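PDB 5GPO: sensor protein CzcS from Pseudomonas aeruginosa, which acts as a zinc-responsive, membrane-bound histidine kinase, probably in a two-component system for metal detoxification, and is represented here by its sensor domain. Local coordinates for residues L53-R59 with T118-L124; A76-L81 with V93-W97; V46-H52 with F67-A73. One frame throughout, in Å; residues are numbered along the deposited sequence. Where two conformers were deposited one is given.

Contact 1: residues L53-R59 with T118-L124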
ATOM      1  N   LEU B  53       0.126   4.416   8.334  1.00 16.24           N
ATOM      2  CA  LEU B  53      -0.758   5.513   8.714  1.00 22.08           C
ATOM      3  C   LEU B  53      -1.347   5.266  10.092  1.00 21.90           C
ATOM      4  O   LEU B  53      -1.921   4.199  10.346  1.00 14.09           O
ATOM      5  CB  LEU B  53      -1.867   5.699   7.678  1.00 16.72           C
ATOM      6  CG  LEU B  53      -2.854   6.855   7.923  1.00 20.27           C
ATOM      7  CD1 LEU B  53      -2.114   8.183   8.067  1.00 17.67           C
ATOM      8  CD2 LEU B  53      -3.872   6.927   6.795  1.00 21.42           C
ATOM      9  N   SER B  54      -1.178   6.246  10.983  1.00 18.83           N
ATOM     10  CA  SER B  54      -1.732   6.215  12.334  0.73 18.94           C
ATOM     11  C   SER B  54      -2.664   7.392  12.509  1.00 21.21           C
ATOM     12  O   SER B  54      -2.284   8.542  12.240  1.00 23.34           O
ATOM     13  CB  SER B  54      -0.637   6.280  13.401  0.73 19.42           C
ATOM     14  OG  SER B  54       0.103   5.086  13.476  0.73 19.11           O
ATOM     15  N   ILE B  55      -3.885   7.124  12.957  1.00 18.89           N
ATOM     16  CA  ILE B  55      -4.874   8.157  13.206  1.00 19.41           C
ATOM     17  C   ILE B  55      -5.344   8.006  14.638  1.00 18.51           C
ATOM     18  O   ILE B  55      -5.832   6.937  15.018  1.00 21.59           O
ATOM     19  CB  ILE B  55      -6.032   8.054  12.208  1.00 19.85           C
ATOM     20  CG1 ILE B  55      -5.459   8.347  10.817  1.00 20.91           C
ATOM     21  CG2 ILE B  55      -7.165   9.014  12.586  1.00 22.60           C
ATOM     22  CD1 ILE B  55      -6.469   8.628   9.802  1.00 31.06           C
ATOM     23  N   LEU B  56      -5.148   9.056  15.444  1.00 15.26           N
ATOM     24  CA  LEU B  56      -5.457   9.063  16.870  1.00 21.90           C
ATOM     25  C   LEU B  56      -6.561  10.069  17.145  1.00 18.79           C
ATOM     26  O   LEU B  56      -6.564  11.158  16.566  1.00 19.99           O
ATOM     27  CB  LEU B  56      -4.238   9.461  17.714  1.00 20.59           C
ATOM     28  CG  LEU B  56      -2.882   8.895  17.307  1.00 25.34           C
ATOM     29  CD1 LEU B  56      -1.798   9.416  18.228  1.00 36.33           C
ATOM     30  CD2 LEU B  56      -2.947   7.399  17.342  1.00 20.37           C
ATOM     31  N   ASP B  57      -7.489   9.698  18.030  1.00 19.03           N
ATOM     32  CA  ASP B  57      -8.413  10.666  18.619  1.00 17.48           C
ATOM     33  C   ASP B  57      -7.637  11.736  19.390  1.00 19.46           C
ATOM     34  O   ASP B  57      -6.918  11.431  20.351  1.00 22.41           O
ATOM     35  CB  ASP B  57      -9.394   9.922  19.540  1.00 26.96           C
ATOM     36  CG  ASP B  57     -10.662  10.725  19.852  1.00 25.78           C
ATOM     37  OD1 ASP B  57     -10.560  11.871  20.315  1.00 28.31           O
ATOM     38  OD2 ASP B  57     -11.770  10.195  19.647  1.00 27.79           O
ATOM     39  N   SER B  58      -7.772  12.998  18.953  1.00 16.42           N
ATOM     40  CA  SER B  58      -7.077  14.108  19.594  1.00 21.17           C
ATOM     41  C   SER B  58      -7.464  14.263  21.059  1.00 20.46           C
ATOM     42  O   SER B  58      -6.676  14.772  21.853  1.00 17.60           O
ATOM     43  CB  SER B  58      -7.384  15.425  18.878  1.00 17.08           C
ATOM     44  OG  SER B  58      -6.894  15.439  17.542  1.00 25.44           O
ATOM     45  N   ARG B  59      -8.683  13.884  21.420  1.00 18.31           N
ATOM     46  CA  ARG B  59      -9.147  14.175  22.776  1.00 20.32           C
ATOM     47  C   ARG B  59      -8.573  13.202  23.790  1.00 18.66           C
ATOM     48  O   ARG B  59      -8.248  13.598  24.918  1.00 23.91           O
ATOM     49  CB  ARG B  59     -10.671  14.172  22.797  1.00 16.54           C
ATOM     50  CG  ARG B  59     -11.249  15.173  21.818  1.00 25.16           C
ATOM     51  CD  ARG B  59     -12.688  14.855  21.499  1.00 24.10           C
ATOM     52  NE  ARG B  59     -12.843  13.559  20.850  1.00 21.08           N
ATOM     53  CZ  ARG B  59     -14.013  13.065  20.459  1.00 25.36           C
ATOM     54  NH1 ARG B  59     -15.120  13.769  20.657  1.00 26.31           N
ATOM     55  NH2 ARG B  59     -14.083  11.879  19.875  1.00 22.41           N
ATOM     56  N   THR B 118     -15.068  14.051  14.681  1.00 28.77           N
ATOM     57  CA  THR B 118     -13.978  13.615  15.574  1.00 26.89           C
ATOM     58  C   THR B 118     -12.703  14.391  15.282  1.00 28.48           C
ATOM     59  O   THR B 118     -12.227  14.364  14.138  1.00 27.51           O
ATOM     60  CB  THR B 118     -13.694  12.119  15.429  1.00 29.14           C
ATOM     61  OG1 THR B 118     -14.894  11.361  15.614  1.00 33.88           O
ATOM     62  CG2 THR B 118     -12.649  11.678  16.476  1.00 27.96           C
ATOM     63  N   PRO B 119     -12.098  15.061  16.267  1.00 29.10           N
ATOM     64  CA  PRO B 119     -10.785  15.673  16.035  1.00 22.49           C
ATOM     65  C   PRO B 119      -9.706  14.605  16.139  1.00 25.42           C
ATOM     66  O   PRO B 119      -9.676  13.826  17.099  1.00 23.46           O
ATOM     67  CB  PRO B 119     -10.670  16.715  17.157  1.00 25.67           C
ATOM     68  CG  PRO B 119     -11.497  16.152  18.250  1.00 31.22           C
ATOM     69  CD  PRO B 119     -12.619  15.374  17.610  1.00 27.57           C
ATOM     70  N   VAL B 120      -8.839  14.544  15.127  1.00 20.55           N
ATOM     71  CA  VAL B 120      -7.847  13.482  15.034  1.00 19.09           C
ATOM     72  C   VAL B 120      -6.470  14.067  14.762  1.00 20.96           C
ATOM     73  O   VAL B 120      -6.325  15.161  14.196  1.00 19.93           O
ATOM     74  CB  VAL B 120      -8.198  12.417  13.958  1.00 16.72           C
ATOM     75  CG1 VAL B 120      -9.486  11.657  14.329  1.00 20.31           C
ATOM     76  CG2 VAL B 120      -8.260  13.024  12.524  1.00 15.77           C
ATOM     77  N   GLN B 121      -5.450  13.330  15.187  1.00 15.93           N
ATOM     78  CA  GLN B 121      -4.067  13.589  14.817  1.00 17.13           C
ATOM     79  C   GLN B 121      -3.636  12.490  13.859  1.00 18.59           C
ATOM     80  O   GLN B 121      -3.865  11.306  14.132  1.00 16.13           O
ATOM     81  CB  GLN B 121      -3.137  13.610  16.034  1.00 18.39           C
ATOM     82  CG  GLN B 121      -3.558  14.536  17.179  1.00 21.21           C
ATOM     83  CD  GLN B 121      -3.181  15.988  16.944  1.00 22.66           C
ATOM     84  OE1 GLN B 121      -2.955  16.411  15.814  1.00 28.58           O
ATOM     85  NE2 GLN B 121      -3.103  16.760  18.025  1.00 25.52           N
ATOM     86  N   VAL B 122      -3.017  12.881  12.747  1.00 18.11           N
ATOM     87  CA  VAL B 122      -2.716  11.982  11.636  1.00 18.67           C
ATOM     88  C   VAL B 122      -1.207  11.895  11.517  1.00 19.17           C
ATOM     89  O   VAL B 122      -0.536  12.918  11.335  1.00 21.30           O
ATOM     90  CB  VAL B 122      -3.334  12.471  10.317  1.00 17.20           C
ATOM     91  CG1 VAL B 122      -2.898  11.544   9.144  1.00 19.03           C
ATOM     92  CG2 VAL B 122      -4.864  12.535  10.431  1.00 19.70           C
ATOM     93  N   LEU B 123      -0.677  10.684  11.609  1.00 17.98           N
ATOM     94  CA  LEU B 123       0.759  10.436  11.566  1.00 17.15           C
ATOM     95  C   LEU B 123       1.048   9.553  10.357  1.00 19.81           C
ATOM     96  O   LEU B 123       0.734   8.357  10.369  1.00 18.88           O
ATOM     97  CB  LEU B 123       1.234   9.775  12.861  1.00 19.01           C
ATOM     98  CG  LEU B 123       0.900  10.506  14.160  1.00 18.03           C
ATOM     99  CD1 LEU B 123       1.371   9.720  15.399  1.00 17.82           C
ATOM    100  CD2 LEU B 123       1.517  11.884  14.187  1.00 23.19           C
ATOM    101  N   LEU B 124       1.646  10.132   9.319  1.00 18.22           N
ATOM    102  CA  LEU B 124       1.953   9.412   8.091  1.00 18.88           C
ATOM    103  C   LEU B 124       3.461   9.228   7.963  1.00 17.85           C
ATOM    104  O   LEU B 124       4.225  10.204   7.982  1.00 18.37           O
ATOM    105  CB  LEU B 124       1.386  10.154   6.878  1.00 14.15           C
ATOM    106  CG  LEU B 124       1.657   9.605   5.476  1.00 15.51           C
ATOM    107  CD1 LEU B 124       1.037   8.224   5.263  1.00 17.04           C
ATOM    108  CD2 LEU B 124       1.091  10.609   4.456  1.00 18.59           C
TER
HETATM  109  O   HOH W   1       2.424   5.927  11.104  1.00 23.29           O
HETATM  110  O   HOH W   2     -15.709   9.601  17.990  1.00 40.90           O
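Ser54 and Leu123 face each other as a hydrogen-bonded antiparallel pair, joined by Leu123 N to Ser54 O at 2.8 Å and Ser54 N to Leu123 O at 2.9 Å. Leu56 and Gln121 repeat this pair of hydrogen bonds two residues on. On the face carrying Leu53, Ile55, Val122 and Leu124 the packing is tight. Leu53 CG lies anti to the backbone N (chi1 -178°), which carries CD1 across to within 3.6 Å of Val122 CG1, and Ile55 CG2 reaches Val120 CB at 3.8 Å. Such branched, apolar residues suit a face onto which Leu17, Ile20 and Leu41 of the second subunit pack. The strands are neighbours in a five-stranded antiparallel sheet of order 2-1-5-4-3, as in PAS-like sensor domains. On the reverse face Leu56 and Leu123 pack against helix 75-86, while the buried Gln121 OE1 is bonded to Ser111. The other end, toward solvent, is held by polar groups. Ser58 N donates to Pro119 O at 2.8 Å, and Arg59 grips Asp57 side-on, NE to OD1 and NH2 to OD2, each 2.9 Å, through the syn lone pairs. Arg59 N takes the anti lone pair of OD1, closing an Asx turn. Pro119 gives apolar support, its CD 3.7 Å from Arg59 NE and over one guanidinium face. A water held by Thr118 OG1, which also bonds Asn116, accepts only a weak bond from Arg59 NH2.

Contact 2: residues A76-L81 with V93-W97. With SO4 (sulfate ion), chain H.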
ATOM      1  N   ALA B  76       8.955   5.139  18.606  1.00 25.74           N
ATOM      2  CA  ALA B  76       9.636   6.301  19.173  1.00 26.34           C
ATOM      3  C   ALA B  76       9.426   7.538  18.315  1.00 25.09           C
ATOM      4  O   ALA B  76       9.185   8.633  18.835  1.00 23.89           O
ATOM      5  CB  ALA B  76      11.132   6.016  19.314  1.00 22.81           C
ATOM      6  N   ALA B  77       9.512   7.379  16.996  1.00 18.85           N
ATOM      7  CA  ALA B  77       9.346   8.511  16.099  1.00 19.64           C
ATOM      8  C   ALA B  77       7.935   9.073  16.181  1.00 25.59           C
ATOM      9  O   ALA B  77       7.753  10.294  16.251  1.00 21.21           O
ATOM     10  CB  ALA B  77       9.672   8.093  14.670  1.00 22.15           C
ATOM     11  N   ASN B  78       6.924   8.193  16.156  1.00 19.89           N
ATOM     12  CA  ASN B  78       5.538   8.637  16.288  1.00 15.36           C
ATOM     13  C   ASN B  78       5.312   9.364  17.610  1.00 20.83           C
ATOM     14  O   ASN B  78       4.627  10.393  17.652  1.00 20.85           O
ATOM     15  CB  ASN B  78       4.592   7.442  16.161  1.00 18.93           C
ATOM     16  CG  ASN B  78       4.284   7.099  14.728  1.00 28.65           C
ATOM     17  OD1 ASN B  78       4.881   7.653  13.802  1.00 29.59           O
ATOM     18  ND2 ASN B  78       3.341   6.183  14.528  1.00 29.37           N
ATOM     19  N   ARG B  79       5.897   8.855  18.702  1.00 20.63           N
ATOM     20  CA  ARG B  79       5.773   9.536  19.989  1.00 18.10           C
ATOM     21  C   ARG B  79       6.351  10.953  19.912  1.00 18.32           C
ATOM     22  O   ARG B  79       5.707  11.922  20.343  1.00 20.55           O
ATOM     23  CB  ARG B  79       6.462   8.700  21.075  1.00 20.28           C
ATOM     24  CG  ARG B  79       6.350   9.270  22.490  1.00 32.62           C
ATOM     25  CD  ARG B  79       6.880   8.297  23.550  1.00 31.19           C
ATOM     26  NE  ARG B  79       6.030   7.113  23.691  1.00 43.02           N
ATOM     27  CZ  ARG B  79       6.439   5.860  23.496  1.00 41.41           C
ATOM     28  NH1 ARG B  79       7.703   5.613  23.174  1.00 34.30           N
ATOM     29  NH2 ARG B  79       5.588   4.851  23.643  1.00 36.39           N
ATOM     30  N   ALA B  80       7.526  11.105  19.285  1.00 23.81           N
ATOM     31  CA  ALA B  80       8.144  12.425  19.171  1.00 21.72           C
ATOM     32  C   ALA B  80       7.325  13.351  18.273  1.00 24.36           C
ATOM     33  O   ALA B  80       7.159  14.539  18.585  1.00 23.58           O
ATOM     34  CB  ALA B  80       9.575  12.294  18.647  1.00 24.21           C
ATOM     35  N   LEU B  81       6.808  12.823  17.157  1.00 21.85           N
ATOM     36  CA  LEU B  81       5.985  13.626  16.255  1.00 17.88           C
ATOM     37  C   LEU B  81       4.673  14.031  16.914  1.00 20.28           C
ATOM     38  O   LEU B  81       4.250  15.188  16.807  1.00 25.59           O
ATOM     39  CB  LEU B  81       5.709  12.844  14.969  1.00 19.95           C
ATOM     40  CG  LEU B  81       4.818  13.546  13.949  1.00 22.80           C
ATOM     41  CD1 LEU B  81       5.387  14.896  13.600  1.00 22.06           C
ATOM     42  CD2 LEU B  81       4.700  12.677  12.702  1.00 19.89           C
ATOM     43  N   VAL B  93       3.795  19.118  10.531  1.00 20.84           N
ATOM     44  CA  VAL B  93       5.086  18.898  11.175  1.00 17.05           C
ATOM     45  C   VAL B  93       5.806  17.764  10.455  1.00 22.21           C
ATOM     46  O   VAL B  93       5.241  16.682  10.264  1.00 18.65           O
ATOM     47  CB  VAL B  93       4.909  18.567  12.670  1.00 27.29           C
ATOM     48  CG1 VAL B  93       6.256  18.305  13.312  1.00 24.82           C
ATOM     49  CG2 VAL B  93       4.184  19.701  13.401  1.00 26.72           C
ATOM     50  N   PHE B  94       7.059  18.001  10.077  1.00 20.02           N
ATOM     51  CA  PHE B  94       7.894  17.011   9.423  1.00 22.33           C
ATOM     52  C   PHE B  94       8.877  16.427  10.420  1.00 24.84           C
ATOM     53  O   PHE B  94       9.359  17.110  11.329  1.00 26.38           O
ATOM     54  CB  PHE B  94       8.677  17.609   8.252  1.00 30.08           C
ATOM     55  CG  PHE B  94       7.868  17.771   7.009  1.00 25.34           C
ATOM     56  CD1 PHE B  94       7.759  16.723   6.104  1.00 29.36           C
ATOM     57  CD2 PHE B  94       7.220  18.965   6.737  1.00 22.37           C
ATOM     58  CE1 PHE B  94       7.008  16.866   4.940  1.00 28.02           C
ATOM     59  CE2 PHE B  94       6.477  19.118   5.576  1.00 30.46           C
ATOM     60  CZ  PHE B  94       6.368  18.061   4.678  1.00 24.20           C
ATOM     61  N   GLN B  95       9.188  15.154  10.229  1.00 24.06           N
ATOM     62  CA  GLN B  95      10.127  14.488  11.114  1.00 26.37           C
ATOM     63  C   GLN B  95      10.958  13.519  10.301  1.00 32.31           C
ATOM     64  O   GLN B  95      10.406  12.639   9.637  1.00 27.93           O
ATOM     65  CB  GLN B  95       9.395  13.750  12.224  1.00 23.25           C
ATOM     66  CG  GLN B  95      10.324  13.022  13.154  1.00 22.63           C
ATOM     67  CD  GLN B  95       9.581  11.997  13.956  1.00 24.38           C
ATOM     68  OE1 GLN B  95       9.057  11.020  13.400  1.00 26.14           O
ATOM     69  NE2 GLN B  95       9.498  12.215  15.260  1.00 28.25           N
ATOM     70  N   SER B  96      12.272  13.692  10.337  1.00 23.77           N
ATOM     71  CA  SER B  96      13.175  12.647   9.899  1.00 24.95           C
ATOM     72  C   SER B  96      13.638  11.884  11.129  1.00 28.31           C
ATOM     73  O   SER B  96      13.684  12.429  12.235  1.00 30.08           O
ATOM     74  CB  SER B  96      14.359  13.216   9.120  1.00 31.88           C
ATOM     75  OG  SER B  96      13.902  13.998   8.027  1.00 39.02           O
ATOM     76  N   TRP B  97      13.926  10.600  10.940  1.00 23.82           N
ATOM     77  CA  TRP B  97      14.244   9.728  12.060  1.00 29.75           C
ATOM     78  C   TRP B  97      15.132   8.606  11.554  1.00 34.59           C
ATOM     79  O   TRP B  97      14.919   8.095  10.452  1.00 35.51           O
ATOM     80  CB  TRP B  97      12.966   9.162  12.691  1.00 29.43           C
ATOM     81  CG  TRP B  97      13.131   8.628  14.086  1.00 23.63           C
ATOM     82  CD1 TRP B  97      13.507   7.359  14.442  1.00 23.67           C
ATOM     83  CD2 TRP B  97      12.916   9.341  15.304  1.00 21.58           C
ATOM     84  NE1 TRP B  97      13.534   7.245  15.811  1.00 25.89           N
ATOM     85  CE2 TRP B  97      13.179   8.444  16.365  1.00 26.82           C
ATOM     86  CE3 TRP B  97      12.524  10.650  15.605  1.00 24.28           C
ATOM     87  CZ2 TRP B  97      13.065   8.818  17.708  1.00 21.07           C
ATOM     88  CZ3 TRP B  97      12.402  11.021  16.941  1.00 22.38           C
ATOM     89  CH2 TRP B  97      12.677  10.107  17.977  1.00 24.26           C
TER
HETATM   90  S   SO4 H 203      11.667   2.270  17.437  1.00 34.50           S
HETATM   91  O1  SO4 H 203      12.833   2.162  18.326  1.00 37.93           O
HETATM   92  O2  SO4 H 203      11.437   0.984  16.771  1.00 34.84           O
HETATM   93  O3  SO4 H 203      10.504   2.639  18.226  1.00 22.48           O
HETATM   94  O4  SO4 H 203      11.973   3.288  16.424  1.00 38.60           O
HETATM   95  O   HOH W   3       6.679   9.204  13.003  1.00 21.69           O
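Ala77 O is gripped by two donors: Leu81 N, in the ordinary helical bond of 2.8 Å, and Gln95 NE2, reaching across from the strand at 2.8 Å. The second bond lies nearly in the amide plane of Gln95 but comes in to one side of the carbonyl, at a C=O...N angle of 125°, which leaves the helical bond in place. A long amide suits this position: leaving the backbone trans (chi1 179°) and staying extended, it spans the gap between sheet and helix. Its OE1 accepts from a water at 3.0 Å. Small alanines on the helix let Trp97 approach closely. Ala77 CB stands over the face of the five-membered ring in a CH-pi contact, 3.6 Å from the Trp97 ring centroid and 17° off its normal, while Ala80 CB touches Trp97 CZ3 at 3.5 Å. Farther along, the Leu81 and Val93 side chains run antiparallel past one another, Leu81 CD1 to Val93 CG1 at 3.5 Å, and Leu81 also packs on Leu123 of the sheet. Near the helix start, Ala76 N donates to sulfate O3 at 3.0 Å; Ser74 OG binds the same ion, probably from the crystallisation liquor. The segment axes come within 9.4 Å and run roughly antiparallel: helix 75-86 lies against one sheet face, here over edge strand 93-98, a layout consistent with a PAS-like sensor fold.

Contact 3: residues V46-H52 with F67-A73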
ATOM      1  N   VAL B  46      -1.210  -3.421   1.334  1.00 22.79           N
ATOM      2  CA  VAL B  46      -0.957  -2.283   2.218  1.00 26.36           C
ATOM      3  C   VAL B  46       0.135  -2.609   3.222  1.00 24.32           C
ATOM      4  O   VAL B  46       0.956  -1.752   3.577  1.00 24.19           O
ATOM      5  CB  VAL B  46      -2.269  -1.899   2.922  1.00 30.68           C
ATOM      6  CG1 VAL B  46      -2.091  -0.637   3.762  1.00 30.64           C
ATOM      7  CG2 VAL B  46      -3.373  -1.765   1.876  1.00 28.68           C
ATOM      8  N   ALA B  47       0.177  -3.857   3.681  1.00 25.78           N
ATOM      9  CA  ALA B  47       1.088  -4.229   4.753  1.00 26.87           C
ATOM     10  C   ALA B  47       2.549  -4.150   4.337  1.00 23.21           C
ATOM     11  O   ALA B  47       3.424  -4.141   5.203  1.00 27.29           O
ATOM     12  CB  ALA B  47       0.752  -5.633   5.257  1.00 25.21           C
ATOM     13  N   HIS B  48       2.838  -4.070   3.040  1.00 28.04           N
ATOM     14  CA  HIS B  48       4.220  -3.952   2.600  1.00 25.54           C
ATOM     15  C   HIS B  48       4.371  -2.843   1.565  1.00 35.47           C
ATOM     16  O   HIS B  48       5.302  -2.849   0.757  1.00 40.65           O
ATOM     17  CB  HIS B  48       4.725  -5.310   2.105  1.00 34.82           C
ATOM     18  CG  HIS B  48       4.564  -6.395   3.134  1.00 32.51           C
ATOM     19  ND1 HIS B  48       5.471  -6.592   4.154  1.00 34.39           N
ATOM     20  CD2 HIS B  48       3.563  -7.283   3.343  1.00 30.29           C
ATOM     21  CE1 HIS B  48       5.055  -7.582   4.924  1.00 34.70           C
ATOM     22  NE2 HIS B  48       3.898  -8.017   4.456  1.00 30.10           N
ATOM     23  N   SER B  49       3.480  -1.852   1.631  1.00 22.70           N
ATOM     24  CA  SER B  49       3.478  -0.672   0.775  1.00 17.82           C
ATOM     25  C   SER B  49       4.580   0.330   1.102  1.00 21.90           C
ATOM     26  O   SER B  49       4.700   1.329   0.392  1.00 29.89           O
ATOM     27  CB  SER B  49       2.127   0.029   0.876  1.00 25.34           C
ATOM     28  OG  SER B  49       2.029   0.636   2.156  1.00 18.51           O
ATOM     29  N   GLY B  50       5.372   0.112   2.151  1.00 26.32           N
ATOM     30  CA  GLY B  50       6.372   1.086   2.550  1.00 21.63           C
ATOM     31  C   GLY B  50       5.803   2.340   3.177  1.00 19.69           C
ATOM     32  O   GLY B  50       6.528   3.317   3.369  1.00 22.56           O
ATOM     33  N   LEU B  51       4.522   2.331   3.498  1.00 20.20           N
ATOM     34  CA  LEU B  51       3.840   3.458   4.097  1.00 20.60           C
ATOM     35  C   LEU B  51       3.082   2.959   5.321  1.00 15.98           C
ATOM     36  O   LEU B  51       2.637   1.807   5.368  1.00 19.11           O
ATOM     37  CB  LEU B  51       2.894   4.106   3.077  1.00 18.72           C
ATOM     38  CG  LEU B  51       3.466   4.684   1.783  1.00 20.95           C
ATOM     39  CD1 LEU B  51       2.365   4.760   0.750  1.00 22.06           C
ATOM     40  CD2 LEU B  51       4.031   6.084   2.040  1.00 17.09           C
ATOM     41  N   HIS B  52       2.975   3.812   6.337  1.00 17.88           N
ATOM     42  CA  HIS B  52       2.189   3.459   7.506  1.00 18.87           C
ATOM     43  C   HIS B  52       1.362   4.666   7.923  1.00 19.31           C
ATOM     44  O   HIS B  52       1.821   5.807   7.825  1.00 20.41           O
ATOM     45  CB  HIS B  52       3.077   2.993   8.663  1.00 18.28           C
ATOM     46  CG  HIS B  52       2.303   2.451   9.829  1.00 21.01           C
ATOM     47  ND1 HIS B  52       1.834   3.255  10.843  1.00 23.15           N
ATOM     48  CD2 HIS B  52       1.908   1.190  10.135  1.00 24.42           C
ATOM     49  CE1 HIS B  52       1.190   2.516  11.733  1.00 17.98           C
ATOM     50  NE2 HIS B  52       1.216   1.259  11.324  1.00 25.04           N
ATOM     51  N   PHE B  67      -2.726   1.201  10.159  1.00 20.81           N
ATOM     52  CA  PHE B  67      -2.465   0.173   9.156  1.00 17.08           C
ATOM     53  C   PHE B  67      -1.266   0.569   8.300  1.00 21.38           C
ATOM     54  O   PHE B  67      -0.823   1.715   8.302  1.00 18.21           O
ATOM     55  CB  PHE B  67      -3.696  -0.079   8.277  1.00 20.59           C
ATOM     56  CG  PHE B  67      -4.330   1.169   7.743  1.00 20.64           C
ATOM     57  CD1 PHE B  67      -3.791   1.828   6.646  1.00 19.35           C
ATOM     58  CD2 PHE B  67      -5.480   1.679   8.323  1.00 22.18           C
ATOM     59  CE1 PHE B  67      -4.381   2.975   6.141  1.00 20.11           C
ATOM     60  CE2 PHE B  67      -6.078   2.828   7.829  1.00 22.91           C
ATOM     61  CZ  PHE B  67      -5.530   3.476   6.731  1.00 20.37           C
ATOM     62  N   GLY B  68      -0.763  -0.404   7.547  1.00 18.78           N
ATOM     63  CA  GLY B  68       0.367  -0.154   6.680  1.00 22.00           C
ATOM     64  C   GLY B  68       1.537  -1.044   7.028  1.00 19.29           C
ATOM     65  O   GLY B  68       1.380  -2.098   7.657  1.00 18.06           O
ATOM     66  N   ASP B  69       2.721  -0.573   6.663  1.00 17.45           N
ATOM     67  CA  ASP B  69       3.970  -1.320   6.692  1.00 21.71           C
ATOM     68  C   ASP B  69       4.716  -1.043   8.000  1.00 28.13           C
ATOM     69  O   ASP B  69       5.011   0.111   8.315  1.00 21.15           O
ATOM     70  CB  ASP B  69       4.801  -0.886   5.482  1.00 21.39           C
ATOM     71  CG  ASP B  69       5.944  -1.823   5.169  1.00 31.04           C
ATOM     72  OD1 ASP B  69       6.553  -2.376   6.116  1.00 25.64           O
ATOM     73  OD2 ASP B  69       6.238  -1.962   3.954  1.00 25.99           O
ATOM     74  N   GLN B  70       5.047  -2.091   8.756  1.00 30.51           N
ATOM     75  CA  GLN B  70       5.795  -1.835   9.984  1.00 33.31           C
ATOM     76  C   GLN B  70       7.230  -1.411   9.703  1.00 27.80           C
ATOM     77  O   GLN B  70       7.864  -0.810  10.572  1.00 25.03           O
ATOM     78  CB  GLN B  70       5.790  -3.057  10.903  1.00 33.48           C
ATOM     79  CG  GLN B  70       4.595  -3.121  11.876  1.00 36.80           C
ATOM     80  CD  GLN B  70       4.532  -1.993  12.896  1.00 37.25           C
ATOM     81  OE1 GLN B  70       5.555  -1.528  13.397  1.00 42.77           O
ATOM     82  NE2 GLN B  70       3.307  -1.543  13.209  1.00 27.75           N
ATOM     83  N   ALA B  71       7.767  -1.732   8.528  1.00 26.24           N
ATOM     84  CA  ALA B  71       9.071  -1.188   8.179  1.00 29.55           C
ATOM     85  C   ALA B  71       9.031   0.330   8.065  1.00 33.46           C
ATOM     86  O   ALA B  71      10.064   0.978   8.232  1.00 28.45           O
ATOM     87  CB  ALA B  71       9.578  -1.803   6.875  1.00 37.59           C
ATOM     88  N   ALA B  72       7.861   0.915   7.816  1.00 30.23           N
ATOM     89  CA  ALA B  72       7.734   2.363   7.758  1.00 29.86           C
ATOM     90  C   ALA B  72       7.340   2.986   9.092  1.00 32.42           C
ATOM     91  O   ALA B  72       7.176   4.206   9.159  1.00 34.87           O
ATOM     92  CB  ALA B  72       6.711   2.764   6.681  1.00 24.66           C
ATOM     93  N   ALA B  73       7.209   2.206  10.160  1.00 26.41           N
ATOM     94  CA  ALA B  73       6.710   2.731  11.424  1.00 26.22           C
ATOM     95  C   ALA B  73       7.783   2.677  12.503  1.00 26.29           C
ATOM     96  O   ALA B  73       8.585   1.739  12.555  1.00 26.68           O
ATOM     97  CB  ALA B  73       5.477   1.954  11.890  1.00 27.48           C
TER
HETATM   98  O   HOH W   4       4.169  -4.850   7.767  1.00 28.65           O
HETATM   99  O   HOH W   5       7.351  -4.916   5.435  1.00 34.37           O
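Phe67 O sits over one face of the His52 ring, 3.3 Å from His52 CD2, while the Phe67 ring itself turns outward, toward Ala38 of the second subunit. Gly68 comes next, paired with His52 at a CA to CA distance of 4.1 Å. Its CA is pressed against Leu51 O and Val46 O, leaving no room for a side chain, and a phi of 121° also suits glycine. Asp69 then binds the other segment by backbone and side chain alike. Its N donates to Leu51 O at 2.7 Å. A chi1 of -165° swings the carboxylate of Asp69 away from its own N and into the bend around His48 to Gly50, where OD2 takes Gly50 N at 2.9 Å on its anti side. OD1 accepts from Ala71 N at 2.8 Å and from a water shared with His48 ND1, so each oxygen has a partner and the group's rotation is fixed. Gln70 N reaches Ala47 O through another water. Ala72 is small enough to let its CB rest 3.4 Å from Gly50 O. Last, Ala73 CB lies over the opposite face of the His52 ring, 4.0 Å from its centroid. The imidazole is thus sandwiched between a carbonyl and a methyl. Here the open end of the beta hairpin of strands 51-57 and 63-68 is tied through Asp69 to Leu51 and Gly50, while an Asx turn at OD1 leads the chain into a 3-10 segment.

Contacts 1 and 3 share strand 51-57. Their centres lie about 17 Å apart, and Leu53 N probably donates to Phe67 O at 2.9 Å, continuing the hairpin pairing from one to the other. Contact 2 adds the helical layer: its centre is about 14 Å from that of contact 1, and the two meet where Leu123 CD2 touches Leu81 CD2 at 3.6 Å. Contacts 2 and 3, about 16 Å between centres, are joined by the chain running from Ala73 into helix 75-86. All three touch the second subunit. Contact 3 lies toward the zinc site of His39 and Asp43 on helix 34-47; the Val46 side chain is about 9 Å from the zinc ion.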